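Local structure of CDA peptide synthetase I (Streptomyces coelicolor, 5DUA) at residues 11-16 / 307-312. The protein is a peptide synthetase of the nonribosomal kind, represented by a condensation domain. The protein carries 1 engineered substitution. Numbering follows the deposited sequence.
Sequences GLTSAQ and GMVSNR. With 5FQ (N-pentyl-L-alaninamide), chain E.
A15 and V309 bring the backbones closest, with CA atoms 5.0 Å apart, where the first turn of helix 14-25 meets the loop leading into strand 311-318. The one direct hydrogen bond between the segments runs from T13 OG1 to M308 O, 2.6 Å long and arriving almost end-on to the carbonyl (C=O...donor angle 165°). T13 is the N-cap, and its hydroxyl also accepts from Q16 N; Q16 OE1 accepts in turn from T13 N, in the carbonyl plane on a lone pair, at 2.9 Å with an N-H...acceptor angle of 174°. These two reciprocal bonds define a capping box, and T13 OG1 thus links the helix start to the loop. A chi1 of 65° sets OG1 between the backbone N and carbonyl carbon of T13, while CG2 is pressed against V309 CG1 at 3.4 Å, tighter than normal van der Waals contact; the two side chains cross at about a right angle. A15 CB points into the loop, 3.4 Å from S310 O and 3.9 Å from M308 CE. M308, bent at its second side-chain torsion, lays CG, SD and CE against this methyl, and its CB passes Q16 CG running the opposite way. M308 CE, 4.1 Å from N06, and R312 flank 5FQ, whose C04 lies oblique to the guanidinium of R312, 3.4 Å from NH2. A water accepts from A15 N and donates weakly to V309 O. Both segments hold the HHxxxDG motif of condensation domains: V309 N bonds to D162 OD2, Q16 NE2 to I159 O, and M308 touches H158, whose NE2 bonds 5FQ. Helix 194-205 packs on T13 and V309 through E201, R346 bonds to the carbonyls of V309 and S310, and N311 pairs with V294 of strand 287-294.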
loop_
_atom_site.group_PDB
_atom_site.type_symbol
_atom_site.label_atom_id
_atom_site.label_comp_id
_atom_site.label_asym_id
_atom_site.label_seq_id
_atom_site.Cartn_x
_atom_site.Cartn_y
_atom_site.Cartn_z
ATOM N N GLY B 11 0.740 22.433 -0.363
ATOM C CA GLY B 11 0.792 21.836 0.952
ATOM C C GLY B 11 0.861 20.319 0.871
ATOM O O GLY B 11 0.278 19.698 -0.023
ATOM N N LEU B 12 1.589 19.724 1.806
ATOM C CA LEU B 12 1.646 18.276 1.936
ATOM C C LEU B 12 0.434 17.769 2.696
ATOM O O LEU B 12 -0.156 18.481 3.510
ATOM C CB LEU B 12 2.930 17.844 2.654
ATOM C CG LEU B 12 4.171 17.661 1.773
ATOM C CD1 LEU B 12 4.560 18.950 1.100
ATOM C CD2 LEU B 12 5.335 17.130 2.580
ATOM N N THR B 13 0.052 16.533 2.426
ATOM C CA THR B 13 -0.954 15.873 3.239
ATOM C C THR B 13 -0.310 15.526 4.566
ATOM O O THR B 13 0.923 15.570 4.695
ATOM C CB THR B 13 -1.481 14.593 2.589
ATOM O OG1 THR B 13 -0.409 13.647 2.521
ATOM C CG2 THR B 13 -2.027 14.866 1.212
ATOM N N SER B 14 -1.130 15.142 5.534
ATOM C CA SER B 14 -0.618 14.645 6.813
ATOM C C SER B 14 0.321 13.467 6.623
ATOM O O SER B 14 1.413 13.451 7.186
ATOM C CB SER B 14 -1.760 14.237 7.738
ATOM O OG SER B 14 -2.471 15.369 8.189
ATOM N N ALA B 15 -0.092 12.492 5.818
ATOM C CA ALA B 15 0.732 11.311 5.583
ATOM C C ALA B 15 2.052 11.691 4.909
ATOM O O ALA B 15 3.118 11.129 5.218
ATOM C CB ALA B 15 -0.030 10.287 4.730
ATOM N N GLN B 16 1.990 12.629 3.981
ATOM C CA GLN B 16 3.205 13.082 3.313
ATOM C C GLN B 16 4.144 13.798 4.286
ATOM O O GLN B 16 5.359 13.604 4.223
ATOM C CB GLN B 16 2.876 14.000 2.150
ATOM C CG GLN B 16 2.268 13.290 0.938
ATOM C CD GLN B 16 1.884 14.255 -0.172
ATOM O OE1 GLN B 16 1.240 15.284 0.069
ATOM N NE2 GLN B 16 2.292 13.937 -1.399
ATOM N N GLY B 307 -2.004 10.088 -4.824
ATOM C CA GLY B 307 -1.207 10.742 -3.811
ATOM C C GLY B 307 -0.918 9.818 -2.661
ATOM O O GLY B 307 -0.946 8.602 -2.815
ATOM N N MET B 308 -0.597 10.410 -1.514
ATOM C CA MET B 308 -0.260 9.661 -0.316
ATOM C C MET B 308 -0.991 10.246 0.871
ATOM O O MET B 308 -0.593 11.301 1.406
ATOM C CB MET B 308 1.249 9.691 -0.088
ATOM C CG MET B 308 1.688 9.285 1.310
ATOM S SD MET B 308 0.937 7.751 1.864
ATOM C CE MET B 308 2.011 7.318 3.228
ATOM N N VAL B 309 -2.060 9.571 1.286
ATOM C CA VAL B 309 -2.908 10.062 2.370
ATOM C C VAL B 309 -3.275 8.976 3.345
ATOM O O VAL B 309 -4.009 9.241 4.290
ATOM C CB VAL B 309 -4.247 10.687 1.860
ATOM C CG1 VAL B 309 -4.043 12.121 1.377
ATOM C CG2 VAL B 309 -4.868 9.841 0.793
ATOM N N SER B 310 -2.772 7.761 3.127
ATOM C CA SER B 310 -3.141 6.635 3.973
ATOM C C SER B 310 -2.731 6.833 5.442
ATOM O O SER B 310 -1.792 7.562 5.778
ATOM C CB SER B 310 -2.539 5.342 3.445
ATOM O OG SER B 310 -1.152 5.491 3.224
ATOM N N ASN B 311 -3.479 6.154 6.297
ATOM C CA ASN B 311 -3.365 6.285 7.729
ATOM C C ASN B 311 -3.292 4.882 8.275
ATOM O O ASN B 311 -3.830 3.962 7.660
ATOM C CB ASN B 311 -4.570 7.057 8.267
ATOM C CG ASN B 311 -4.416 7.492 9.709
ATOM O OD1 ASN B 311 -3.304 7.589 10.249
ATOM N ND2 ASN B 311 -5.547 7.786 10.341
ATOM N N ARG B 312 -2.588 4.701 9.384
ATOM C CA ARG B 312 -2.558 3.412 10.054
ATOM C C ARG B 312 -3.057 3.570 11.485
ATOM O O ARG B 312 -2.609 4.456 12.190
ATOM C CB ARG B 312 -1.146 2.826 10.043
ATOM C CG ARG B 312 -1.058 1.488 10.775
ATOM C CD ARG B 312 0.305 0.839 10.639
ATOM N NE ARG B 312 1.360 1.826 10.445
ATOM C CZ ARG B 312 2.413 1.667 9.644
ATOM N NH1 ARG B 312 2.571 0.544 8.942
ATOM N NH2 ARG B 312 3.315 2.641 9.549
HETATM C C01 5FQ E . 4.938 8.320 8.702
HETATM C C02 5FQ E . 4.140 7.955 7.461
HETATM C C03 5FQ E . 2.911 7.086 7.745
HETATM C C04 5FQ E . 3.226 5.586 7.757
HETATM C C05 5FQ E . 3.597 5.037 6.377
HETATM N N06 5FQ E . 2.591 4.150 5.797
HETATM C C07 5FQ E . 2.872 2.930 5.314
HETATM O O08 5FQ E . 3.995 2.441 5.351
HETATM C C09 5FQ E . 1.732 2.146 4.709
HETATM C C10 5FQ E . 1.126 1.206 5.748
HETATM N N11 5FQ E . 2.216 1.323 3.581
HETATM O O HOH W 1 -2.889 12.313 4.958
#